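Local coordinates for IPT/TIG domain-containing protein BACOVA_02650 (Bacteroides ovatus, PDB 5E7H) that binds polysaccharide at the bacterial cell surface and probably captures xyloglucan there before its transport into the periplasm for degradation, at residues H99-C104 with N133-Q138; I155-L160 with S216-A221; T173-Q178 with A246-Y251; Q178-E183 with G235-N240; N190-V195 with M208-S213. All blocks are in the same frame, centred on the assembly; numbering follows the deposited sequence.

Interaction 1: residues H99-C104 with N133-Q138; sequences HVWGDC and NYWWKQ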
# COMPACT_ATOMS: atom_id res chain seq x y z
N HIS A 99 6.11 6.72 14.95
CA HIS A 99 6.41 5.59 15.80
C HIS A 99 6.52 6.01 17.27
O HIS A 99 7.15 7.02 17.57
CB HIS A 99 7.73 4.97 15.34
CG HIS A 99 8.24 3.88 16.21
ND1 HIS A 99 7.78 2.58 16.13
CD2 HIS A 99 9.22 3.88 17.15
CE1 HIS A 99 8.44 1.84 17.01
NE2 HIS A 99 9.32 2.60 17.63
N VAL A 100 5.90 5.25 18.17
CA VAL A 100 6.03 5.52 19.60
C VAL A 100 7.00 4.55 20.28
O VAL A 100 7.94 4.97 20.95
CB VAL A 100 4.66 5.44 20.32
CG1 VAL A 100 4.78 5.87 21.79
CG2 VAL A 100 3.65 6.31 19.57
N TRP A 101 6.77 3.25 20.11
CA TRP A 101 7.61 2.23 20.75
C TRP A 101 7.49 0.90 20.00
O TRP A 101 6.56 0.69 19.23
CB TRP A 101 7.26 2.05 22.24
CG TRP A 101 5.89 1.52 22.54
CD1 TRP A 101 4.78 2.25 22.87
CD2 TRP A 101 5.46 0.14 22.53
NE1 TRP A 101 3.70 1.42 23.07
CE2 TRP A 101 4.09 0.13 22.87
CE3 TRP A 101 6.11 -1.08 22.28
CZ2 TRP A 101 3.36 -1.05 22.96
CZ3 TRP A 101 5.37 -2.24 22.38
CH2 TRP A 101 4.02 -2.22 22.69
N GLY A 102 8.47 0.04 20.22
CA GLY A 102 8.49 -1.27 19.60
C GLY A 102 9.87 -1.67 19.14
O GLY A 102 10.74 -0.82 18.89
N ASP A 103 10.08 -2.98 19.05
CA ASP A 103 11.31 -3.55 18.50
C ASP A 103 11.14 -3.68 17.00
O ASP A 103 10.44 -4.57 16.53
CB ASP A 103 11.57 -4.91 19.16
CG ASP A 103 12.91 -5.53 18.75
OD1 ASP A 103 13.62 -4.95 17.91
OD2 ASP A 103 13.22 -6.60 19.30
N CYS A 104 11.76 -2.77 16.26
CA CYS A 104 11.65 -2.75 14.79
C CYS A 104 12.76 -1.85 14.27
O CYS A 104 13.60 -1.37 15.03
CB CYS A 104 10.27 -2.27 14.35
SG CYS A 104 9.90 -0.54 14.81
N ASN A 133 6.55 -18.22 18.75
CA ASN A 133 6.94 -17.00 19.42
C ASN A 133 5.81 -16.02 19.31
O ASN A 133 5.43 -15.64 18.21
CB ASN A 133 8.21 -16.42 18.79
CG ASN A 133 8.82 -15.32 19.64
OD1 ASN A 133 8.14 -14.39 20.05
ND2 ASN A 133 10.10 -15.45 19.95
N TYR A 134 5.26 -15.60 20.45
CA TYR A 134 4.04 -14.81 20.42
C TYR A 134 4.27 -13.34 20.80
O TYR A 134 3.32 -12.58 21.00
CB TYR A 134 3.00 -15.46 21.32
CG TYR A 134 2.75 -16.89 20.93
CD1 TYR A 134 2.07 -17.19 19.75
CD2 TYR A 134 3.22 -17.93 21.69
CE1 TYR A 134 1.85 -18.51 19.37
CE2 TYR A 134 3.01 -19.25 21.32
CZ TYR A 134 2.33 -19.53 20.15
OH TYR A 134 2.11 -20.84 19.78
N TRP A 135 5.53 -12.93 20.87
CA TRP A 135 5.86 -11.52 21.05
C TRP A 135 7.29 -11.32 20.57
O TRP A 135 8.23 -11.79 21.19
CB TRP A 135 5.72 -11.09 22.53
CG TRP A 135 6.03 -9.62 22.72
CD1 TRP A 135 7.18 -9.09 23.20
CD2 TRP A 135 5.18 -8.52 22.41
NE1 TRP A 135 7.11 -7.72 23.21
CE2 TRP A 135 5.88 -7.34 22.73
CE3 TRP A 135 3.89 -8.41 21.89
CZ2 TRP A 135 5.33 -6.07 22.56
CZ3 TRP A 135 3.34 -7.13 21.70
CH2 TRP A 135 4.08 -5.99 22.04
N TRP A 136 7.43 -10.63 19.44
CA TRP A 136 8.73 -10.53 18.79
C TRP A 136 9.01 -9.08 18.38
O TRP A 136 9.53 -8.32 19.20
CB TRP A 136 8.80 -11.49 17.61
CG TRP A 136 10.10 -11.41 16.87
CD1 TRP A 136 11.36 -11.44 17.40
CD2 TRP A 136 10.26 -11.28 15.46
NE1 TRP A 136 12.30 -11.33 16.40
CE2 TRP A 136 11.65 -11.24 15.20
CE3 TRP A 136 9.37 -11.18 14.40
CZ2 TRP A 136 12.16 -11.11 13.91
CZ3 TRP A 136 9.88 -11.05 13.11
CH2 TRP A 136 11.26 -11.01 12.88
N LYS A 137 8.62 -8.69 17.17
CA LYS A 137 8.92 -7.35 16.67
C LYS A 137 7.64 -6.65 16.31
O LYS A 137 6.67 -7.28 15.85
CB LYS A 137 9.90 -7.39 15.48
CG LYS A 137 11.32 -7.73 15.94
CD LYS A 137 12.40 -7.52 14.89
CE LYS A 137 13.76 -7.84 15.51
NZ LYS A 137 14.87 -7.50 14.58
N GLN A 138 7.61 -5.34 16.51
CA GLN A 138 6.38 -4.59 16.34
C GLN A 138 6.64 -3.09 16.33
O GLN A 138 7.70 -2.63 16.75
CB GLN A 138 5.39 -4.95 17.46
CG GLN A 138 5.84 -4.55 18.88
CD GLN A 138 7.01 -5.35 19.43
OE1 GLN A 138 8.00 -4.78 19.90
NE2 GLN A 138 6.87 -6.66 19.46
O HOH W 1 14.76 -4.66 14.74
O HOH W 2 11.39 -8.04 21.07
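Gln-138 carries its CG between backbone N and carbonyl carbon (chi1 64°) and bends again at chi2 (-69°), which turns the side-chain amide back toward Asp-103. This happens at the edge of the five-stranded antiparallel sheet of the xyloglucan-binding domain, where strand 98-101 leaves strand 133-142 just past a classic beta bulge, Val-100 and Trp-101 facing Tyr-140. Asp-103 N donates to Gln-138 OE1 almost dead straight (2.9 Å, 177°), from above the carbonyl plane, and Gln-138 N returns a bond to Asp-103 O. Gly-102 packs its CA on Gln-138 O, where any CB would clash. Trp-101 and Trp-135 meet edge to edge, CH2 to CH2 at 3.8 Å; both are exposed, consistent with an aromatic platform for glycan. Lys-137 runs extended past the Asp-103 carboxylate, its CG over the centre of the Trp-136 ring, and NZ binds Thr-126 O, staying 4.4 Å from Asp-103 OD1. Replacing it with an alanine would probably deprive Thr-126 O of this donor, the carboxylate of a nearby positive charge and the Trp-136 ring of the methylene over its centre. One water donates both to Asp-103 OD2 (2.9 Å) and to Trp-136 O (2.7 Å).

Interaction 2: residues I155-L160 with S216-A221; sequences IPIDDL and SVVADA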
# COMPACT_ATOMS: atom_id res chain seq x y z
N ILE A 155 -19.67 7.92 6.45
CA ILE A 155 -19.31 6.79 5.59
C ILE A 155 -19.22 5.50 6.40
O ILE A 155 -18.52 5.42 7.40
CB ILE A 155 -17.99 7.02 4.87
CG1 ILE A 155 -18.03 8.32 4.05
CG2 ILE A 155 -17.62 5.82 4.02
CD1 ILE A 155 -19.11 8.36 2.98
N PRO A 156 -19.92 4.44 5.97
CA PRO A 156 -19.74 3.16 6.66
C PRO A 156 -18.33 2.61 6.60
O PRO A 156 -17.66 2.72 5.57
CB PRO A 156 -20.68 2.23 5.90
CG PRO A 156 -21.70 3.12 5.32
CD PRO A 156 -20.95 4.36 4.93
N ILE A 157 -17.88 2.01 7.70
CA ILE A 157 -16.59 1.36 7.73
C ILE A 157 -16.54 0.27 6.64
O ILE A 157 -15.49 0.05 6.04
CB ILE A 157 -16.30 0.76 9.13
CG1 ILE A 157 -16.19 1.89 10.17
CG2 ILE A 157 -15.08 -0.16 9.11
CD1 ILE A 157 -15.09 2.87 9.96
N ASP A 158 -17.69 -0.38 6.41
CA ASP A 158 -17.81 -1.39 5.35
C ASP A 158 -17.45 -0.86 3.96
O ASP A 158 -17.16 -1.66 3.05
CB ASP A 158 -19.25 -1.95 5.29
CG ASP A 158 -19.54 -2.95 6.40
OD1 ASP A 158 -18.59 -3.61 6.89
OD2 ASP A 158 -20.72 -3.09 6.76
N ASP A 159 -17.49 0.46 3.77
CA ASP A 159 -17.19 1.06 2.46
C ASP A 159 -15.75 1.58 2.35
O ASP A 159 -15.42 2.26 1.37
CB ASP A 159 -18.16 2.21 2.18
CG ASP A 159 -19.60 1.74 1.99
OD1 ASP A 159 -19.83 0.52 1.83
OD2 ASP A 159 -20.48 2.62 2.01
N LEU A 160 -14.91 1.28 3.35
CA LEU A 160 -13.52 1.75 3.40
C LEU A 160 -12.53 0.59 3.41
O LEU A 160 -12.85 -0.51 3.89
CB LEU A 160 -13.30 2.63 4.65
CG LEU A 160 -14.17 3.89 4.71
CD1 LEU A 160 -13.99 4.58 6.05
CD2 LEU A 160 -13.83 4.84 3.57
N SER A 216 -12.00 -5.34 8.79
CA SER A 216 -11.18 -6.43 9.33
C SER A 216 -10.27 -5.96 10.46
O SER A 216 -9.66 -6.80 11.14
CB SER A 216 -10.35 -7.10 8.24
OG SER A 216 -9.30 -6.27 7.81
N VAL A 217 -10.19 -4.64 10.71
CA VAL A 217 -9.41 -4.15 11.85
C VAL A 217 -10.23 -3.14 12.69
O VAL A 217 -9.83 -2.83 13.80
CB VAL A 217 -7.98 -3.60 11.42
CG1 VAL A 217 -7.66 -3.78 9.98
CG2 VAL A 217 -7.59 -2.27 12.01
N VAL A 218 -11.43 -2.76 12.22
CA VAL A 218 -12.27 -1.77 12.91
C VAL A 218 -13.68 -2.33 13.06
O VAL A 218 -14.27 -2.78 12.07
CB VAL A 218 -12.30 -0.43 12.11
CG1 VAL A 218 -13.39 0.51 12.67
CG2 VAL A 218 -10.90 0.23 12.10
N ALA A 219 -14.23 -2.29 14.28
CA ALA A 219 -15.52 -2.90 14.59
C ALA A 219 -16.70 -1.92 14.50
O ALA A 219 -17.87 -2.34 14.56
CB ALA A 219 -15.48 -3.51 15.96
N ASP A 220 -16.41 -0.64 14.41
CA ASP A 220 -17.43 0.41 14.46
C ASP A 220 -18.26 0.49 13.16
O ASP A 220 -17.85 0.01 12.11
CB ASP A 220 -16.75 1.74 14.75
CG ASP A 220 -15.82 1.65 15.94
OD1 ASP A 220 -16.31 1.67 17.08
OD2 ASP A 220 -14.59 1.50 15.73
N ALA A 221 -19.43 1.10 13.26
CA ALA A 221 -20.36 1.16 12.14
C ALA A 221 -19.92 2.17 11.08
O ALA A 221 -19.89 1.86 9.89
CB ALA A 221 -21.73 1.49 12.64
O HOH W 3 -19.96 -0.48 8.37
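A single 3-10 turn at 157-159, leading into strand 160-168, rests through Ile-157 on the irregular loop 216-221 of the xyloglucan-binding domain. Ile-157 N donates to Ala-221 O at 3.0 Å, fairly straight at 166°, with the donor tilted from the carbonyl plane. The same oxygen takes a second hydrogen bond from a water (2.8 Å), which in turn accepts from Asp-158 N, so two successive amides at the start of the turn are tied to one carbonyl, directly and through solvent. The side chain follows the amide across. Ile-157 CG1 lies beside its backbone N (chi1 -64°), which lays it against Asp-220 O at 3.2 Å, while CD1 and CG2 of Ile-157 both reach Val-218 CG1 at 4.0 Å, the two side chains crossing at about a right angle. A serine in place of Ile-157 is likely to open a gap beside Val-218, with the backbone bond to Ala-221 left as the main tie. Around this joint, Val-218 also packs on Phe-226 of helix 223-227 and on Met-181 of strand 176-181, Asp-220 forms a salt bridge with Arg-229, and Leu-160, the first residue of strand 160-168, packs on Tyr-223 of the helix.

Interaction 3: residues T173-Q178 with A246-Y251; sequences TGPVFQ and ATIEVY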
# COMPACT_ATOMS: atom_id res chain seq x y z
N THR A 173 7.41 -19.21 6.02
CA THR A 173 6.39 -20.11 6.53
C THR A 173 6.42 -20.08 8.05
O THR A 173 7.38 -20.55 8.68
CB THR A 173 6.60 -21.56 6.05
OG1 THR A 173 6.66 -21.58 4.62
CG2 THR A 173 5.46 -22.45 6.53
N GLY A 174 5.35 -19.54 8.63
CA GLY A 174 5.20 -19.46 10.07
C GLY A 174 4.82 -18.05 10.49
O GLY A 174 3.74 -17.83 11.04
N PRO A 175 5.71 -17.08 10.22
CA PRO A 175 5.44 -15.73 10.73
C PRO A 175 4.18 -15.11 10.15
O PRO A 175 3.83 -15.36 8.99
CB PRO A 175 6.70 -14.97 10.31
CG PRO A 175 7.76 -16.02 10.31
CD PRO A 175 7.09 -17.24 9.77
N VAL A 176 3.49 -14.34 10.98
CA VAL A 176 2.28 -13.60 10.57
C VAL A 176 2.25 -12.23 11.21
O VAL A 176 2.97 -11.97 12.18
CB VAL A 176 0.99 -14.34 10.95
CG1 VAL A 176 0.88 -15.68 10.25
CG2 VAL A 176 0.88 -14.51 12.49
N PHE A 177 1.38 -11.37 10.69
CA PHE A 177 1.22 -10.01 11.18
C PHE A 177 -0.16 -9.78 11.76
O PHE A 177 -1.16 -10.34 11.29
CB PHE A 177 1.48 -9.00 10.07
CG PHE A 177 2.91 -8.98 9.61
CD1 PHE A 177 3.84 -8.15 10.22
CD2 PHE A 177 3.34 -9.83 8.60
CE1 PHE A 177 5.17 -8.16 9.82
CE2 PHE A 177 4.68 -9.83 8.20
CZ PHE A 177 5.59 -9.00 8.82
N GLN A 178 -0.18 -8.94 12.79
CA GLN A 178 -1.41 -8.38 13.35
C GLN A 178 -1.42 -6.89 13.06
O GLN A 178 -0.41 -6.22 13.24
CB GLN A 178 -1.48 -8.63 14.87
CG GLN A 178 -2.66 -7.94 15.55
CD GLN A 178 -2.63 -8.04 17.04
OE1 GLN A 178 -1.65 -8.46 17.67
NE2 GLN A 178 -3.74 -7.65 17.63
N ALA A 246 12.37 -18.90 11.76
CA ALA A 246 12.32 -18.31 10.43
C ALA A 246 13.03 -16.98 10.43
O ALA A 246 13.06 -16.30 11.45
CB ALA A 246 10.88 -18.12 9.99
N THR A 247 13.53 -16.57 9.28
CA THR A 247 14.12 -15.26 9.14
C THR A 247 13.30 -14.56 8.07
O THR A 247 13.00 -15.15 7.03
CB THR A 247 15.62 -15.37 8.79
OG1 THR A 247 16.30 -15.99 9.89
CG2 THR A 247 16.23 -14.01 8.50
N ILE A 248 12.87 -13.34 8.35
CA ILE A 248 12.06 -12.61 7.39
C ILE A 248 12.64 -11.21 7.21
O ILE A 248 13.46 -10.76 8.00
CB ILE A 248 10.57 -12.54 7.81
CG1 ILE A 248 10.34 -11.53 8.96
CG2 ILE A 248 10.06 -13.94 8.19
CD1 ILE A 248 8.88 -11.33 9.36
N GLU A 249 12.22 -10.54 6.14
CA GLU A 249 12.64 -9.17 5.88
C GLU A 249 11.49 -8.49 5.16
O GLU A 249 11.27 -8.74 3.96
CB GLU A 249 13.93 -9.12 5.07
CG GLU A 249 14.44 -7.73 4.84
CD GLU A 249 15.72 -7.67 4.03
OE1 GLU A 249 16.26 -8.73 3.61
OE2 GLU A 249 16.20 -6.54 3.83
N VAL A 250 10.73 -7.69 5.90
CA VAL A 250 9.48 -7.10 5.40
C VAL A 250 9.48 -5.62 5.70
O VAL A 250 9.81 -5.21 6.82
CB VAL A 250 8.25 -7.76 6.04
CG1 VAL A 250 6.96 -7.20 5.46
CG2 VAL A 250 8.31 -9.28 5.84
N TYR A 251 9.14 -4.80 4.71
CA TYR A 251 9.06 -3.35 4.88
C TYR A 251 7.65 -2.87 4.58
O TYR A 251 6.96 -3.47 3.75
CB TYR A 251 10.06 -2.60 3.97
CG TYR A 251 11.49 -3.06 4.22
CD1 TYR A 251 12.23 -2.53 5.26
CD2 TYR A 251 12.05 -4.09 3.48
CE1 TYR A 251 13.51 -2.98 5.54
CE2 TYR A 251 13.32 -4.54 3.74
CZ TYR A 251 14.05 -3.99 4.78
OH TYR A 251 15.32 -4.43 5.09
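Pro-175 and Phe-177 face Ala-246, Ile-248 and Val-250 across the interior of a beta-sandwich, the core of the xyloglucan-binding domain. Strand 176-181 belongs to one antiparallel sheet and strand 246-259 to the other; at the nearest point, Phe-177 to Val-250, the CA atoms are still 10.5 Å apart, so side chains alone span the gap.

The aliphatic contacts come first. Pro-175, just ahead of its strand, fits its ring between two residues of the facing strand: CG touches Ala-246 CB at 3.8 Å and Ile-248 CG2 at 3.8 Å, with CD also close to the alanine methyl. The side chains of Pro-175 and Ile-248 pass one another running opposite ways, so the proline ring lies alongside the CG2 branch. The other branch of Ile-248, whose CG1 sits between backbone N and carbonyl carbon (chi1 75°), carries CD1 on toward Phe-177.

The aromatic contacts depend on Phe-177, which comes at Val-250 from the opposite direction and touches with the far end of its ring. CZ lies 4.1 Å from Ile-248 CD1. The ring also meets Phe-252 edge-to-face and packs on Ala-238 and Ile-125, which links neighbouring strands of both sheets.

The two segments share no hydrogen bond. On the other face of strand 246-259, Tyr-251 OH donates to Glu-249 OE2 at 2.6 Å, using the anti lone pair of the carboxylate. Inside, Phe-177 CZ packs against the branch point of Val-250, at 4.0 Å from both CB and CG2 of that residue.

Interaction 4: residues Q178-E183 with G235-N240; sequences QIAMCE and GVYATN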
# COMPACT_ATOMS: atom_id res chain seq x y z
N GLN A 178 -0.18 -8.94 12.79
CA GLN A 178 -1.41 -8.38 13.35
C GLN A 178 -1.42 -6.89 13.06
O GLN A 178 -0.41 -6.22 13.24
CB GLN A 178 -1.48 -8.63 14.87
CG GLN A 178 -2.66 -7.94 15.55
CD GLN A 178 -2.63 -8.04 17.04
OE1 GLN A 178 -1.65 -8.46 17.67
NE2 GLN A 178 -3.74 -7.65 17.63
N ILE A 179 -2.55 -6.37 12.60
CA ILE A 179 -2.75 -4.92 12.47
C ILE A 179 -3.94 -4.55 13.36
O ILE A 179 -5.04 -5.11 13.23
CB ILE A 179 -3.01 -4.49 11.02
CG1 ILE A 179 -1.82 -4.90 10.13
CG2 ILE A 179 -3.23 -2.98 10.97
CD1 ILE A 179 -2.00 -4.57 8.62
N ALA A 180 -3.70 -3.62 14.28
CA ALA A 180 -4.71 -3.19 15.25
C ALA A 180 -4.82 -1.68 15.21
O ALA A 180 -3.83 -0.99 14.93
CB ALA A 180 -4.36 -3.66 16.64
N MET A 181 -6.01 -1.16 15.50
CA MET A 181 -6.22 0.28 15.62
C MET A 181 -7.00 0.61 16.90
O MET A 181 -7.85 -0.16 17.35
CB MET A 181 -6.98 0.82 14.42
CG MET A 181 -6.19 0.81 13.13
SD MET A 181 -7.26 1.33 11.78
CE MET A 181 -6.09 1.24 10.44
N CYS A 182 -6.70 1.77 17.47
CA CYS A 182 -7.42 2.34 18.62
C CYS A 182 -7.42 1.44 19.85
O CYS A 182 -8.34 1.49 20.69
CB CYS A 182 -8.86 2.66 18.25
SG CYS A 182 -9.02 3.75 16.84
N GLU A 183 -6.39 0.62 19.97
CA GLU A 183 -6.24 -0.36 21.04
C GLU A 183 -7.45 -1.28 21.15
O GLU A 183 -7.71 -1.86 22.21
CB GLU A 183 -5.97 0.35 22.39
CG GLU A 183 -4.60 0.99 22.41
CD GLU A 183 -4.12 1.36 23.80
OE1 GLU A 183 -4.65 0.81 24.78
OE2 GLU A 183 -3.20 2.20 23.89
N GLY A 235 -1.10 -0.24 15.24
CA GLY A 235 -0.01 -1.14 15.63
C GLY A 235 0.15 -2.23 14.59
O GLY A 235 -0.83 -2.76 14.07
N VAL A 236 1.40 -2.54 14.28
CA VAL A 236 1.77 -3.63 13.38
C VAL A 236 2.67 -4.58 14.18
O VAL A 236 3.72 -4.18 14.68
CB VAL A 236 2.48 -3.12 12.12
CG1 VAL A 236 2.95 -4.27 11.23
CG2 VAL A 236 1.57 -2.17 11.34
N TYR A 237 2.24 -5.83 14.34
CA TYR A 237 2.92 -6.76 15.25
C TYR A 237 3.23 -8.05 14.52
O TYR A 237 2.35 -8.66 13.94
CB TYR A 237 2.06 -7.08 16.47
CG TYR A 237 1.49 -5.89 17.21
CD1 TYR A 237 0.35 -5.25 16.73
CD2 TYR A 237 2.06 -5.43 18.38
CE1 TYR A 237 -0.19 -4.19 17.39
CE2 TYR A 237 1.54 -4.35 19.05
CZ TYR A 237 0.41 -3.74 18.55
OH TYR A 237 -0.13 -2.65 19.21
N ALA A 238 4.48 -8.49 14.61
CA ALA A 238 4.88 -9.75 13.97
C ALA A 238 5.11 -10.82 15.03
O ALA A 238 5.75 -10.58 16.04
CB ALA A 238 6.16 -9.55 13.14
N THR A 239 4.60 -12.02 14.76
CA THR A 239 4.82 -13.18 15.63
C THR A 239 5.12 -14.38 14.75
O THR A 239 5.05 -14.29 13.51
CB THR A 239 3.60 -13.50 16.50
OG1 THR A 239 2.45 -13.69 15.66
CG2 THR A 239 3.34 -12.39 17.50
N ASN A 240 5.44 -15.51 15.38
CA ASN A 240 5.67 -16.73 14.64
C ASN A 240 5.01 -17.93 15.30
O ASN A 240 5.65 -18.67 16.08
CB ASN A 240 7.16 -17.01 14.48
CG ASN A 240 7.42 -18.24 13.66
OD1 ASN A 240 6.52 -18.71 12.96
ND2 ASN A 240 8.63 -18.78 13.74
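Gln-178 and Tyr-237 exchange a pair of backbone hydrogen bonds, Gln-178 N to Tyr-237 O at 2.8 Å and Tyr-237 N to Gln-178 O at 2.9 Å. Two residues along, Ala-180 N reaches Gly-235 O at 3.0 Å and Gly-235 N reaches Ala-180 O at 2.8 Å. All four are fairly straight. Between the two hydrogen-bonded pairs, Ile-179 and Val-236 form the non-hydrogen-bonded pair, and there the carbonyls take weaker CA-H...O contacts, Val-236 CA to Gln-178 O at 3.4 Å and Ile-179 CA to Gly-235 O at 3.3 Å.

The segments are neighbouring antiparallel strands, 176-181 and 233-240, of the five-stranded sheet of the xyloglucan-binding domain's beta-sandwich; the axes of 178-181 and 235-240 lie 154° apart. Ile-179 and Val-236 point into the sandwich, the isoleucine packing on Leu-162 and Phe-164 of the facing sheet.

The opposite face carries Gln-178, Ala-180 and Tyr-237. With CG beside the backbone N (chi1 -50°), the tyrosine leans back along its own strand above Gly-235, where a CB would collide with Tyr-237 OH; that hydroxyl bonds to His-233 NE2. The edge of the ring turns to the partner strand, so that Tyr-237 CD1 stands 3.7 Å from Gln-178 O, near the ring plane. Gln-178 runs extended beside it, OE1 also close to CD1, its amide turned 41° from the ring. Ala-180 CB approaches Tyr-237 CE1 at 4.3 Å. Beyond these strands, Trp-135 and Gln-138 pack on Tyr-237 from strand 133-142, while Phe-185 touches both Gln-178 and Tyr-237.

Interaction 5: residues N190-V195 with M208-S213; sequences NGYVPV and MQCSVS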
# COMPACT_ATOMS: atom_id res chain seq x y z
N ASN A 190 -5.69 -10.48 12.50
CA ASN A 190 -4.63 -11.38 12.97
C ASN A 190 -4.30 -12.42 11.92
O ASN A 190 -5.12 -12.74 11.06
CB ASN A 190 -5.03 -12.06 14.27
CG ASN A 190 -4.75 -11.19 15.47
OD1 ASN A 190 -3.60 -11.04 15.90
ND2 ASN A 190 -5.79 -10.61 16.01
N GLY A 191 -3.09 -12.97 12.02
CA GLY A 191 -2.68 -14.05 11.14
C GLY A 191 -2.47 -13.66 9.70
O GLY A 191 -2.56 -14.52 8.80
N TYR A 192 -2.15 -12.40 9.47
CA TYR A 192 -2.06 -11.86 8.11
C TYR A 192 -0.69 -12.07 7.49
O TYR A 192 0.33 -11.76 8.09
CB TYR A 192 -2.39 -10.36 8.11
CG TYR A 192 -2.37 -9.74 6.73
CD1 TYR A 192 -3.36 -10.05 5.81
CD2 TYR A 192 -1.36 -8.88 6.33
CE1 TYR A 192 -3.35 -9.50 4.54
CE2 TYR A 192 -1.35 -8.32 5.05
CZ TYR A 192 -2.34 -8.66 4.17
OH TYR A 192 -2.34 -8.14 2.88
N VAL A 193 -0.70 -12.60 6.27
CA VAL A 193 0.49 -12.67 5.44
C VAL A 193 0.28 -11.70 4.25
O VAL A 193 -0.70 -11.85 3.54
CB VAL A 193 0.75 -14.09 4.92
CG1 VAL A 193 1.99 -14.15 4.06
CG2 VAL A 193 0.86 -15.08 6.12
N PRO A 194 1.20 -10.74 4.07
CA PRO A 194 1.04 -9.77 2.96
C PRO A 194 0.84 -10.42 1.61
O PRO A 194 1.61 -11.30 1.24
CB PRO A 194 2.34 -8.99 3.00
CG PRO A 194 2.74 -9.03 4.46
CD PRO A 194 2.36 -10.41 4.91
N VAL A 195 -0.22 -10.00 0.91
CA VAL A 195 -0.49 -10.45 -0.46
C VAL A 195 -0.85 -9.23 -1.29
O VAL A 195 -1.42 -8.26 -0.81
CB VAL A 195 -1.62 -11.49 -0.55
CG1 VAL A 195 -1.19 -12.82 0.06
CG2 VAL A 195 -2.90 -10.98 0.11
N MET A 208 4.73 -4.11 -3.31
CA MET A 208 3.35 -4.36 -3.72
C MET A 208 2.42 -3.52 -2.88
O MET A 208 2.76 -3.10 -1.75
CB MET A 208 2.99 -5.84 -3.56
CG MET A 208 3.25 -6.39 -2.21
SD MET A 208 2.70 -8.12 -2.06
CE MET A 208 3.40 -8.52 -0.46
N GLN A 209 1.24 -3.25 -3.43
CA GLN A 209 0.17 -2.68 -2.65
C GLN A 209 -0.61 -3.81 -2.00
O GLN A 209 -1.03 -4.76 -2.67
CB GLN A 209 -0.75 -1.84 -3.51
CG GLN A 209 -1.98 -1.34 -2.76
CD GLN A 209 -2.86 -0.47 -3.65
OE1 GLN A 209 -2.75 0.76 -3.66
NE2 GLN A 209 -3.68 -1.12 -4.43
N CYS A 210 -0.82 -3.70 -0.69
CA CYS A 210 -1.68 -4.59 0.06
C CYS A 210 -2.94 -3.83 0.46
O CYS A 210 -2.87 -2.63 0.75
CB CYS A 210 -0.99 -5.10 1.32
SG CYS A 210 0.54 -6.01 1.01
N SER A 211 -4.06 -4.53 0.51
CA SER A 211 -5.35 -3.92 0.81
C SER A 211 -6.17 -4.89 1.65
O SER A 211 -6.25 -6.07 1.32
CB SER A 211 -6.10 -3.60 -0.49
OG SER A 211 -7.26 -2.85 -0.24
N VAL A 212 -6.76 -4.39 2.74
CA VAL A 212 -7.76 -5.17 3.48
C VAL A 212 -9.00 -4.32 3.76
O VAL A 212 -8.91 -3.10 3.86
CB VAL A 212 -7.20 -5.71 4.82
CG1 VAL A 212 -6.03 -6.66 4.57
CG2 VAL A 212 -6.78 -4.58 5.75
N SER A 213 -10.17 -4.95 3.87
CA SER A 213 -11.35 -4.21 4.30
C SER A 213 -11.05 -3.56 5.66
O SER A 213 -10.48 -4.18 6.56
CB SER A 213 -12.57 -5.11 4.43
OG SER A 213 -12.99 -5.55 3.15
O HOH W 4 -4.78 -8.41 1.65
O HOH W 5 -4.02 -7.22 -0.77
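The ring of Tyr-192 meets Val-212 obliquely, CE1 to CG1 at 3.9 Å, while a water lies at the edge, in the ring plane, beside the hydroxyl. Tyr-192 closes strand 189-192 at a G1 beta bulge, where Gly-191 and Tyr-192 both face Phe-177; from there the chain leaves one sheet of the beta-sandwich and crosses to strand 207-213 of the other. The tyrosine is stretched toward that strand by its first torsion, CG opposite the backbone N (chi1 -178°), and the phenol end finishes over Cys-210, with OH 3.7 Å from CB.

Water does much of the polar bridging. The in-plane water is hydrogen-bonded to Tyr-192 OH and donates to Ser-211 O, while a second water donates to Val-195 O and accepts from Ser-211 N at 3.0 Å. Both polar backbone atoms of Ser-211 thus reach the 190-195 segment through solvent. Tyr-192 OH also takes a weak bond from Val-195 N, which closes the short turn through Pro-194.

The proline is the apolar counterpart. Pro-194 CB packs on Met-208 CE at 3.6 Å and on Cys-210 SG at 4.0 Å, and the ring also rests on Phe-177 of the neighbouring strand 176-181. Met-208 starts from the tight torsion, CG between backbone N and carbonyl carbon (chi1 54°), then runs extended, which lays the thioether along the chain at 194-195. Its methyl lies beside the Pro-194 carbonyl, which bonds to Thr-202 OG1, and Met-208 SD is 3.8 Å from Val-195 C.

Overall arrangement
All five contacts lie in the xyloglucan-binding domain. Interactions 3 and 4 are the buried ones and share Gln-178: in interaction 4 strand 176-181 pairs with its sheet neighbour by backbone bonds, in interaction 3 the same strand reaches the facing sheet through carbon alone. Interaction 5 also runs between the sheets but, only partly buried, mixes packing with bridging water; it joins interaction 3 where Phe-177 pairs with Tyr-192. Interaction 1, at the surface edge, combines a side-chain amide, a loosely approached charge pair and exposed indoles, and connects to interaction 4 through Lys-137 and Ala-238. Interaction 2 closes loops elsewhere, its centre about 26 Å from that of interaction 1, yet Val-217 and Val-218 touch Met-181 of interaction 4.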